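Local coordinates for RidA family protein (Psychrobacter sp. MES7-P7E, PDB 6L8P) that probably hydrolyses reactive enamine and imine intermediates with release of ammonia, as a trimeric RidA-family deaminase from a cold-adapted Antarctic bacterium, at residues L54-E59 and L131-V136; M61-R64 and A69-E72; F95-T100 and E110-N115; A106-V111 and P121-V126. The protein carries 1 engineered substitution. One frame throughout, in Å; residues are numbered along the deposited sequence.

Contact 1. Residues L54-E59 and L131-V136; sequences LGFDPE and LPKGGV. Engineered in segment 54-59: E59 (natural residue Asp).
With chi1 at -61°, L54 holds its CG beside its own backbone N and offers its methyls to L131 and P132; a similar first torsion in F56 (-65°) swings that ring's far end to K133. Between them G55 forms the centre of an inverse gamma turn, in the loop region that follows strand 47-54 of the RidA fold, so two residues of one tight turn reach the same partner loop. The bond that closes this turn, from F56 N to L54 O, is weak.

The L54 and P132 side chains cross at about a right angle, CD1 lying 3.9 Å from P132 CB. The other methyl, L54 CD2, is 4.3 Å from L131 CB. Opposite them the loop curls on itself, G134 N bonding to L131 O at 3.1 Å. L131, P132 and K133 pack on V126, A125 and F105 of the second subunit, respectively, and a malonate, probably from the crystallisation liquor, lies about 3 Å from the L54 side chain, which may mark a pocket. K133 bends at chi2 and leads its amine away, but its CG stays in the plane of the F56 ring, at the edge, 3.8 Å from CZ.

Contact 2. Residues M61-R64 and A69-E72; sequences MELR and AQAE
One polar bond ties R64 to Q70, and the rest is close packing around it. The loop 61-64 leads into helix 67-84 and lies against its first turn, so that the connection from strand 47-54 packs on the start of the helix it enters, with the CA atoms of R64 and Q70 5.1 Å apart.

The hydrogen bond runs from Q70 NE2 to R64 O, 3.0 Å long and moderately bent (148°), with the donor tilted out of the carbonyl plane. Q70 can make it because its chain is extended beyond CG (chi2 -178°), carrying the amide from the helix across to the loop. The oxygen of the same amide, OE1, accepts from the backbone N of V136, so both ends of the group are used.

Van der Waals contacts flank this bond. R64 CB rests on A69 CB at 3.8 Å, an apolar pair, and L63 lies obliquely across the Q70 amide, its CB 4.0 Å from NE2 and its CD2 4.1 Å from OE1.

The charged end of R64 serves a different partner. Bent at chi2 (-68°), the chain turns from Q70 and places NE on OE1 of Q73, further along the helix, while NH1 has a long, weak ion pair with D57.

Because its two ends bond to different loops, the Q70 amide has its rotation fixed, and a single helical side chain links 61-64 to the loop preceding strand 137-144.

Contact 3. Residues F95-T100 and E110-N115; sequences FNVSLT and EVFVAN
Helix 105-115 lies over strand 92-99 with the CA atoms of F95 and F112 10.5 Å apart, a spacing bridged entirely by side chains. Both phenylalanines point into the gap and slide past each other in opposite directions. They form an offset edge-to-face pair: the edge of F112 is turned to the face of F95, with centroids 5.3 Å apart and planes at 75°. Closest are F112 CE2 and F95 CD2, at 3.5 Å. F112 reaches this position with chi1 at -94°, well away from a staggered value.

Two residues along the strand, V97 points to the same side and sets CG2 against F112 CZ at 3.8 Å. The ring therefore meets an aromatic and a branched aliphatic neighbour in succession. This is the interior of a beta-alpha-beta crossover, in which strand 92-99 and helix 105-115 pack together and the adjacent parallel strand 122-127 contributes R123. F112 also pairs edge-to-face with F75 of helix 67-84 and packs on T37 of the third subunit.

The helix closes just beyond F112. N115 folds its side chain back so that ND2 donates an almost straight bond (169°) to V111 O, 2.9 Å away and in the plane of the N115 amide, while N115 N bonds to F112 O at 3.1 Å.

Contact 4. Residues A106-V111 and P121-V126; sequences AVLNEV and PARAAV
N109 OD1 is gripped by two nitrogens of R123, NH1 and NH2, each 2.9 Å away with an N-H...O angle of 143°. The two bonds use the oxygen differently: NH2 sits on a lone pair in the carbonyl plane, whereas NH1 arrives almost in line with the C=O bond. The amide and the guanidinium are only 7° from coplanar, so the end-on fork holds the two groups in nearly one plane and restrains their rotation.

R123 leaves strand 122-127 and bends at chi3 (75°) to turn its head to helix 105-115, across the closing half of the beta-alpha-beta unit. L108, one residue before N109 on the helix, comes from the opposite direction and lays CD2 over one guanidinium face, 3.9 Å from NH1. F112 adds a cation-pi contact.

The site lies at a subunit interface: S51 of the third subunit accepts from the R123 backbone N, and T37 of that subunit bonds to N109 O. R123 NE donates to a malonate oxygen.

With NH1 and NH2 held by a second-shell asparagine, the guanidinium is fixed in orientation, probably also before a ligand binds, and NE faces a bound carboxylate. This is consistent with the RidA arginine that holds the substrate carboxylate, although the malonate probably came from the crystallisation liquor.

Overall arrangement
Contacts 3 and 4 are two halves of one beta-alpha-beta unit: they share E110 and V111, and strands 92-99 and 122-127 pair directly, F95 N and V97 N bonding to A122 O and A124 O. Both are buried and touch the third subunit; contact 3 is aromatic and aliphatic, contact 4 polar, beside the bound malonate. Contacts 1 and 2 form a second cluster, centres about 6 Å apart, where loops meet each other and the start of helix 67-84. Contact 1 is buried and apolar, contact 2 only partly buried and built round a hydrogen bond. The clusters meet where V111 packs on A71 and where V136 O bonds to T100 N. Along the chain, contact 1 encloses the rest.

Contact 1. Residues L54-E59 and L131-V136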
loop_
_atom_site.group_PDB
_atom_site.type_symbol
_atom_site.label_atom_id
_atom_site.label_comp_id
_atom_site.label_asym_id
_atom_site.label_seq_id
_atom_site.Cartn_x
_atom_site.Cartn_y
_atom_site.Cartn_z
ATOM N N LEU A 54 3.540 2.529 14.312
ATOM C CA LEU A 54 4.021 1.411 15.108
ATOM C C LEU A 54 3.584 1.619 16.554
ATOM O O LEU A 54 3.087 2.693 16.927
ATOM C CB LEU A 54 5.559 1.328 15.012
ATOM C CG LEU A 54 6.104 1.097 13.593
ATOM C CD1 LEU A 54 7.628 1.555 13.531
ATOM C CD2 LEU A 54 6.043 -0.331 13.260
ATOM N N GLY A 55 3.763 0.573 17.370
ATOM C CA GLY A 55 3.209 0.597 18.717
ATOM C C GLY A 55 4.050 1.362 19.736
ATOM O O GLY A 55 4.270 0.863 20.841
ATOM N N PHE A 56 4.524 2.547 19.374
ATOM C CA PHE A 56 5.311 3.373 20.292
ATOM C C PHE A 56 4.413 4.124 21.261
ATOM O O PHE A 56 3.402 4.716 20.874
ATOM C CB PHE A 56 6.089 4.445 19.522
ATOM C CG PHE A 56 7.138 3.922 18.603
ATOM C CD1 PHE A 56 8.269 3.281 19.077
ATOM C CD2 PHE A 56 7.024 4.207 17.264
ATOM C CE1 PHE A 56 9.269 2.820 18.159
ATOM C CE2 PHE A 56 7.998 3.781 16.329
ATOM C CZ PHE A 56 9.118 3.072 16.792
ATOM N N ASP A 57 4.838 4.201 22.516
ATOM C CA ASP A 57 4.344 5.266 23.393
ATOM C C ASP A 57 4.800 6.618 22.833
ATOM O O ASP A 57 5.998 6.772 22.526
ATOM C CB ASP A 57 4.939 4.985 24.775
ATOM C CG ASP A 57 4.610 6.045 25.828
ATOM O OD1 ASP A 57 4.680 7.269 25.588
ATOM O OD2 ASP A 57 4.442 5.606 26.987
ATOM N N PRO A 58 3.902 7.573 22.574
ATOM C CA PRO A 58 4.327 8.782 21.862
ATOM C C PRO A 58 5.252 9.678 22.666
ATOM O O PRO A 58 5.897 10.547 22.071
ATOM C CB PRO A 58 3.007 9.498 21.525
ATOM C CG PRO A 58 2.008 8.896 22.470
ATOM C CD PRO A 58 2.423 7.507 22.732
ATOM N N GLU A 59 5.315 9.517 23.980
ATOM C CA GLU A 59 6.244 10.355 24.742
ATOM C C GLU A 59 7.612 9.717 24.859
ATOM O O GLU A 59 8.642 10.396 24.729
ATOM C CB GLU A 59 5.677 10.607 26.139
ATOM C CG GLU A 59 4.441 11.490 26.109
ATOM C CD GLU A 59 4.786 12.951 26.324
ATOM O OE1 GLU A 59 5.771 13.233 27.046
ATOM O OE2 GLU A 59 4.083 13.821 25.762
ATOM N N LEU A 131 9.920 -5.113 10.737
ATOM C CA LEU A 131 9.407 -3.750 10.797
ATOM C C LEU A 131 10.400 -2.831 11.478
ATOM O O LEU A 131 11.249 -3.282 12.251
ATOM C CB LEU A 131 8.063 -3.699 11.562
ATOM C CG LEU A 131 6.928 -4.389 10.828
ATOM C CD1 LEU A 131 5.702 -4.567 11.785
ATOM C CD2 LEU A 131 6.528 -3.626 9.538
ATOM N N PRO A 132 10.318 -1.525 11.224
ATOM C CA PRO A 132 11.284 -0.617 11.835
ATOM C C PRO A 132 11.300 -0.732 13.350
ATOM O O PRO A 132 10.269 -0.921 14.008
ATOM C CB PRO A 132 10.815 0.768 11.364
ATOM C CG PRO A 132 10.120 0.494 10.040
ATOM C CD PRO A 132 9.405 -0.832 10.290
ATOM N N LYS A 133 12.513 -0.670 13.888
ATOM C CA LYS A 133 12.766 -0.667 15.323
ATOM C C LYS A 133 12.319 -1.950 16.000
ATOM O O LYS A 133 12.251 -2.000 17.245
ATOM C CB LYS A 133 12.123 0.565 15.974
ATOM C CG LYS A 133 12.411 1.876 15.228
ATOM C CD LYS A 133 13.924 2.126 15.133
ATOM C CE LYS A 133 14.221 3.354 14.233
ATOM N NZ LYS A 133 15.699 3.475 13.981
ATOM N N GLY A 134 12.035 -2.999 15.226
ATOM C CA GLY A 134 11.654 -4.275 15.800
ATOM C C GLY A 134 10.202 -4.357 16.207
ATOM O O GLY A 134 9.840 -5.271 16.954
ATOM N N GLY A 135 9.363 -3.454 15.731
ATOM C CA GLY A 135 7.927 -3.590 15.965
ATOM C C GLY A 135 7.367 -4.877 15.366
ATOM O O GLY A 135 7.954 -5.499 14.476
ATOM N N VAL A 136 6.216 -5.313 15.905
ATOM C CA VAL A 136 5.537 -6.499 15.367
ATOM C C VAL A 136 4.248 -6.159 14.636
ATOM O O VAL A 136 3.604 -7.070 14.092
ATOM C CB VAL A 136 5.268 -7.563 16.454
ATOM C CG1 VAL A 136 6.600 -7.987 17.031
ATOM C CG2 VAL A 136 4.361 -7.054 17.544
#

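Contact 2. Residues M61-R64 and A69-E72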
loop_
_atom_site.group_PDB
_atom_site.type_symbol
_atom_site.label_atom_id
_atom_site.label_comp_id
_atom_site.label_asym_id
_atom_site.label_seq_id
_atom_site.Cartn_x
_atom_site.Cartn_y
_atom_site.Cartn_z
ATOM N N MET A 61 8.781 7.074 23.015
ATOM C CA MET A 61 9.219 6.410 21.776
ATOM C C MET A 61 9.710 4.991 22.006
ATOM O O MET A 61 10.501 4.474 21.212
ATOM C CB MET A 61 10.282 7.236 21.027
ATOM C CG MET A 61 9.761 8.633 20.613
ATOM S SD MET A 61 8.343 8.438 19.449
ATOM C CE MET A 61 9.092 7.521 18.080
ATOM N N GLU A 62 9.206 4.311 23.040
ATOM C CA GLU A 62 9.496 2.904 23.258
ATOM C C GLU A 62 8.290 2.084 22.826
ATOM O O GLU A 62 7.151 2.456 23.106
ATOM C CB GLU A 62 9.813 2.617 24.729
ATOM C CG GLU A 62 11.032 3.413 25.189
ATOM C CD GLU A 62 11.270 3.315 26.685
ATOM O OE1 GLU A 62 11.960 4.208 27.212
ATOM O OE2 GLU A 62 10.768 2.365 27.333
ATOM N N LEU A 63 8.555 0.964 22.167
ATOM C CA LEU A 63 7.481 0.030 21.817
ATOM C C LEU A 63 6.849 -0.591 23.052
ATOM O O LEU A 63 7.540 -0.982 24.002
ATOM C CB LEU A 63 8.036 -1.091 20.940
ATOM C CG LEU A 63 8.477 -0.667 19.548
ATOM C CD1 LEU A 63 9.321 -1.777 18.951
ATOM C CD2 LEU A 63 7.221 -0.400 18.701
ATOM N N ARG A 64 5.524 -0.700 23.040
ATOM C CA ARG A 64 4.836 -1.452 24.084
ATOM C C ARG A 64 5.250 -2.920 24.045
ATOM O O ARG A 64 5.781 -3.432 23.049
ATOM C CB ARG A 64 3.325 -1.332 23.898
ATOM C CG ARG A 64 2.797 0.075 23.926
ATOM C CD ARG A 64 2.910 0.710 25.308
ATOM N NE ARG A 64 2.207 1.988 25.340
ATOM C CZ ARG A 64 2.337 2.901 26.307
ATOM N NH1 ARG A 64 3.168 2.682 27.329
ATOM N NH2 ARG A 64 1.633 4.034 26.252
ATOM N N ALA A 69 -0.574 -5.214 23.048
ATOM C CA ALA A 69 -0.320 -3.871 23.540
ATOM C C ALA A 69 0.175 -2.959 22.421
ATOM O O ALA A 69 -0.225 -1.793 22.337
ATOM C CB ALA A 69 0.687 -3.933 24.688
ATOM N N GLN A 70 1.034 -3.482 21.540
ATOM C CA GLN A 70 1.461 -2.669 20.402
ATOM C C GLN A 70 0.302 -2.352 19.475
ATOM O O GLN A 70 0.193 -1.219 19.000
ATOM C CB GLN A 70 2.567 -3.374 19.610
ATOM C CG GLN A 70 3.921 -3.254 20.316
ATOM C CD GLN A 70 5.055 -3.885 19.554
ATOM O OE1 GLN A 70 5.099 -3.846 18.327
ATOM N NE2 GLN A 70 5.983 -4.499 20.274
ATOM N N ALA A 71 -0.581 -3.333 19.206
ATOM C CA ALA A 71 -1.728 -3.063 18.323
ATOM C C ALA A 71 -2.691 -2.025 18.924
ATOM O O ALA A 71 -3.190 -1.130 18.215
ATOM C CB ALA A 71 -2.472 -4.367 18.023
ATOM N N GLU A 72 -2.972 -2.139 20.229
ATOM C CA GLU A 72 -3.797 -1.144 20.889
ATOM C C GLU A 72 -3.158 0.232 20.812
ATOM O O GLU A 72 -3.851 1.236 20.598
ATOM C CB GLU A 72 -4.030 -1.550 22.348
ATOM C CG GLU A 72 -4.875 -2.816 22.420
ATOM C CD GLU A 72 -5.016 -3.406 23.820
ATOM O OE1 GLU A 72 -4.202 -3.081 24.712
ATOM O OE2 GLU A 72 -5.949 -4.219 24.020
#

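Contact 3. Residues F95-T100 and E110-N115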
loop_
_atom_site.group_PDB
_atom_site.type_symbol
_atom_site.label_atom_id
_atom_site.label_comp_id
_atom_site.label_asym_id
_atom_site.label_seq_id
_atom_site.Cartn_x
_atom_site.Cartn_y
_atom_site.Cartn_z
ATOM N N PHE A 95 -7.374 0.470 5.718
ATOM C CA PHE A 95 -6.209 0.165 6.547
ATOM C C PHE A 95 -5.293 -0.803 5.799
ATOM O O PHE A 95 -5.761 -1.756 5.170
ATOM C CB PHE A 95 -6.630 -0.531 7.853
ATOM C CG PHE A 95 -7.169 0.375 8.914
ATOM C CD1 PHE A 95 -6.421 1.468 9.375
ATOM C CD2 PHE A 95 -8.427 0.104 9.484
ATOM C CE1 PHE A 95 -6.924 2.271 10.397
ATOM C CE2 PHE A 95 -8.926 0.888 10.524
ATOM C CZ PHE A 95 -8.180 1.989 10.972
ATOM N N ASN A 96 -3.979 -0.628 5.948
ATOM C CA ASN A 96 -3.020 -1.612 5.449
ATOM C C ASN A 96 -2.227 -2.098 6.640
ATOM O O ASN A 96 -1.545 -1.303 7.298
ATOM C CB ASN A 96 -2.099 -0.991 4.405
ATOM C CG ASN A 96 -1.414 -2.009 3.573
ATOM O OD1 ASN A 96 -0.241 -2.312 3.786
ATOM N ND2 ASN A 96 -2.130 -2.547 2.600
ATOM N N VAL A 97 -2.320 -3.383 6.931
ATOM C CA VAL A 97 -1.708 -3.951 8.131
ATOM C C VAL A 97 -0.498 -4.792 7.744
ATOM O O VAL A 97 -0.604 -5.688 6.891
ATOM C CB VAL A 97 -2.701 -4.833 8.882
ATOM C CG1 VAL A 97 -2.045 -5.414 10.124
ATOM C CG2 VAL A 97 -3.982 -4.014 9.264
ATOM N N SER A 98 0.642 -4.540 8.402
ATOM C CA SER A 98 1.829 -5.369 8.261
ATOM C C SER A 98 2.128 -6.004 9.611
ATOM O O SER A 98 2.285 -5.294 10.610
ATOM C CB SER A 98 3.019 -4.532 7.799
ATOM O OG SER A 98 2.702 -3.791 6.609
ATOM N N LEU A 99 2.168 -7.333 9.650
ATOM C CA LEU A 99 2.470 -8.105 10.855
ATOM C C LEU A 99 3.795 -8.820 10.680
ATOM O O LEU A 99 4.129 -9.235 9.572
ATOM C CB LEU A 99 1.412 -9.191 11.114
ATOM C CG LEU A 99 -0.013 -8.657 11.255
ATOM C CD1 LEU A 99 -0.931 -9.849 11.417
ATOM C CD2 LEU A 99 -0.053 -7.823 12.483
ATOM N N THR A 100 4.527 -9.056 11.795
ATOM C CA THR A 100 5.668 -9.961 11.655
ATOM C C THR A 100 5.293 -11.417 11.940
ATOM O O THR A 100 6.108 -12.323 11.672
ATOM C CB THR A 100 6.838 -9.511 12.547
ATOM O OG1 THR A 100 6.356 -9.283 13.875
ATOM C CG2 THR A 100 7.467 -8.206 12.042
ATOM N N GLU A 110 -9.537 -8.945 16.855
ATOM C CA GLU A 110 -10.192 -8.551 18.104
ATOM C C GLU A 110 -9.931 -7.088 18.440
ATOM O O GLU A 110 -10.850 -6.353 18.843
ATOM C CB GLU A 110 -9.722 -9.449 19.243
ATOM C CG GLU A 110 -10.220 -10.874 19.139
ATOM C CD GLU A 110 -9.645 -11.773 20.226
ATOM O OE1 GLU A 110 -8.952 -11.255 21.137
ATOM O OE2 GLU A 110 -9.890 -12.998 20.162
ATOM N N VAL A 111 -8.685 -6.629 18.263
ATOM C CA VAL A 111 -8.375 -5.243 18.556
ATOM C C VAL A 111 -9.125 -4.331 17.601
ATOM O O VAL A 111 -9.622 -3.271 18.005
ATOM C CB VAL A 111 -6.844 -5.030 18.486
ATOM C CG1 VAL A 111 -6.483 -3.551 18.576
ATOM C CG2 VAL A 111 -6.165 -5.832 19.624
ATOM N N PHE A 112 -9.285 -4.771 16.339
ATOM C CA PHE A 112 -10.069 -3.994 15.384
ATOM C C PHE A 112 -11.505 -3.829 15.873
ATOM O O PHE A 112 -12.034 -2.696 15.894
ATOM C CB PHE A 112 -10.042 -4.665 13.999
ATOM C CG PHE A 112 -8.966 -4.137 13.086
ATOM C CD1 PHE A 112 -7.632 -4.213 13.454
ATOM C CD2 PHE A 112 -9.303 -3.572 11.874
ATOM C CE1 PHE A 112 -6.635 -3.703 12.598
ATOM C CE2 PHE A 112 -8.335 -3.069 11.015
ATOM C CZ PHE A 112 -6.978 -3.109 11.412
ATOM N N VAL A 113 -12.114 -4.940 16.331
ATOM C CA VAL A 113 -13.507 -4.887 16.788
ATOM C C VAL A 113 -13.617 -3.958 17.982
ATOM O O VAL A 113 -14.564 -3.166 18.089
ATOM C CB VAL A 113 -14.018 -6.301 17.125
ATOM C CG1 VAL A 113 -15.346 -6.208 17.936
ATOM C CG2 VAL A 113 -14.222 -7.134 15.865
ATOM N N ALA A 114 -12.620 -3.997 18.869
ATOM C CA ALA A 114 -12.686 -3.179 20.075
ATOM C C ALA A 114 -12.571 -1.696 19.763
ATOM O O ALA A 114 -13.087 -0.855 20.515
ATOM C CB ALA A 114 -11.583 -3.602 21.047
ATOM N N ASN A 115 -11.922 -1.339 18.653
ATOM C CA ASN A 115 -11.632 0.047 18.384
ATOM C C ASN A 115 -12.489 0.673 17.300
ATOM O O ASN A 115 -12.409 1.892 17.111
ATOM C CB ASN A 115 -10.139 0.194 18.002
ATOM C CG ASN A 115 -9.223 0.166 19.206
ATOM O OD1 ASN A 115 -9.006 1.204 19.825
ATOM N ND2 ASN A 115 -8.682 -0.993 19.545
#

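Contact 4. Residues A106-V111 and P121-V126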
loop_
_atom_site.group_PDB
_atom_site.type_symbol
_atom_site.label_atom_id
_atom_site.label_comp_id
_atom_site.label_asym_id
_atom_site.label_seq_id
_atom_site.Cartn_x
_atom_site.Cartn_y
_atom_site.Cartn_z
ATOM N N ALA A 106 -5.733 -13.452 14.788
ATOM C CA ALA A 106 -6.970 -13.464 15.566
ATOM C C ALA A 106 -7.017 -12.285 16.521
ATOM O O ALA A 106 -8.021 -11.562 16.581
ATOM C CB ALA A 106 -7.105 -14.793 16.325
ATOM N N VAL A 107 -5.908 -12.023 17.239
ATOM C CA VAL A 107 -5.938 -10.907 18.165
ATOM C C VAL A 107 -6.002 -9.573 17.411
ATOM O O VAL A 107 -6.665 -8.639 17.869
ATOM C CB VAL A 107 -4.727 -10.992 19.111
ATOM C CG1 VAL A 107 -4.636 -9.755 19.988
ATOM C CG2 VAL A 107 -4.860 -12.230 19.970
ATOM N N LEU A 108 -5.377 -9.483 16.223
ATOM C CA LEU A 108 -5.535 -8.285 15.398
ATOM C C LEU A 108 -7.010 -8.002 15.146
ATOM O O LEU A 108 -7.489 -6.874 15.337
ATOM C CB LEU A 108 -4.809 -8.491 14.056
ATOM C CG LEU A 108 -4.979 -7.357 13.034
ATOM C CD1 LEU A 108 -3.997 -6.220 13.403
ATOM C CD2 LEU A 108 -4.802 -7.854 11.595
ATOM N N ASN A 109 -7.747 -9.050 14.755
ATOM C CA ASN A 109 -9.150 -8.829 14.438
ATOM C C ASN A 109 -9.925 -8.419 15.686
ATOM O O ASN A 109 -10.793 -7.534 15.606
ATOM C CB ASN A 109 -9.721 -10.084 13.771
ATOM C CG ASN A 109 -9.196 -10.270 12.340
ATOM O OD1 ASN A 109 -9.022 -9.288 11.602
ATOM N ND2 ASN A 109 -8.977 -11.521 11.933
ATOM N N GLU A 110 -9.537 -8.945 16.855
ATOM C CA GLU A 110 -10.192 -8.551 18.104
ATOM C C GLU A 110 -9.931 -7.088 18.440
ATOM O O GLU A 110 -10.850 -6.353 18.843
ATOM C CB GLU A 110 -9.722 -9.449 19.243
ATOM C CG GLU A 110 -10.220 -10.874 19.139
ATOM C CD GLU A 110 -9.645 -11.773 20.226
ATOM O OE1 GLU A 110 -8.952 -11.255 21.137
ATOM O OE2 GLU A 110 -9.890 -12.998 20.162
ATOM N N VAL A 111 -8.685 -6.629 18.263
ATOM C CA VAL A 111 -8.375 -5.243 18.556
ATOM C C VAL A 111 -9.125 -4.331 17.601
ATOM O O VAL A 111 -9.622 -3.271 18.005
ATOM C CB VAL A 111 -6.844 -5.030 18.486
ATOM C CG1 VAL A 111 -6.483 -3.551 18.576
ATOM C CG2 VAL A 111 -6.165 -5.832 19.624
ATOM N N PRO A 121 -13.619 -0.420 7.692
ATOM C CA PRO A 121 -12.890 -0.021 6.476
ATOM C C PRO A 121 -12.504 -1.240 5.647
ATOM O O PRO A 121 -12.474 -2.384 6.123
ATOM C CB PRO A 121 -11.627 0.673 7.018
ATOM C CG PRO A 121 -12.002 1.089 8.434
ATOM C CD PRO A 121 -12.906 -0.023 8.925
ATOM N N ALA A 122 -12.124 -0.941 4.401
ATOM C CA ALA A 122 -11.402 -1.902 3.592
ATOM C C ALA A 122 -10.050 -2.154 4.253
ATOM O O ALA A 122 -9.544 -1.337 5.032
ATOM C CB ALA A 122 -11.231 -1.349 2.174
ATOM N N ARG A 123 -9.470 -3.297 3.953
ATOM C CA ARG A 123 -8.216 -3.680 4.609
ATOM C C ARG A 123 -7.385 -4.575 3.705
ATOM O O ARG A 123 -7.917 -5.340 2.898
ATOM C CB ARG A 123 -8.480 -4.421 5.925
ATOM C CG ARG A 123 -7.300 -4.360 6.933
ATOM C CD ARG A 123 -7.726 -5.035 8.260
ATOM N NE ARG A 123 -7.751 -6.496 8.140
ATOM C CZ ARG A 123 -8.041 -7.314 9.153
ATOM N NH1 ARG A 123 -8.335 -6.782 10.357
ATOM N NH2 ARG A 123 -8.026 -8.623 8.973
ATOM N N ALA A 124 -6.070 -4.542 3.928
ATOM C CA ALA A 124 -5.197 -5.619 3.503
ATOM C C ALA A 124 -4.311 -6.004 4.677
ATOM O O ALA A 124 -4.076 -5.195 5.593
ATOM C CB ALA A 124 -4.356 -5.195 2.323
ATOM N N ALA A 125 -3.812 -7.237 4.662
ATOM C CA ALA A 125 -2.982 -7.697 5.778
ATOM C C ALA A 125 -1.980 -8.697 5.234
ATOM O O ALA A 125 -2.344 -9.634 4.511
ATOM C CB ALA A 125 -3.827 -8.325 6.916
ATOM N N VAL A 126 -0.712 -8.528 5.605
ATOM C CA VAL A 126 0.320 -9.463 5.167
ATOM C C VAL A 126 1.292 -9.658 6.313
ATOM O O VAL A 126 1.367 -8.835 7.238
ATOM C CB VAL A 126 1.109 -8.951 3.944
ATOM C CG1 VAL A 126 0.166 -8.631 2.759
ATOM C CG2 VAL A 126 1.927 -7.707 4.316
#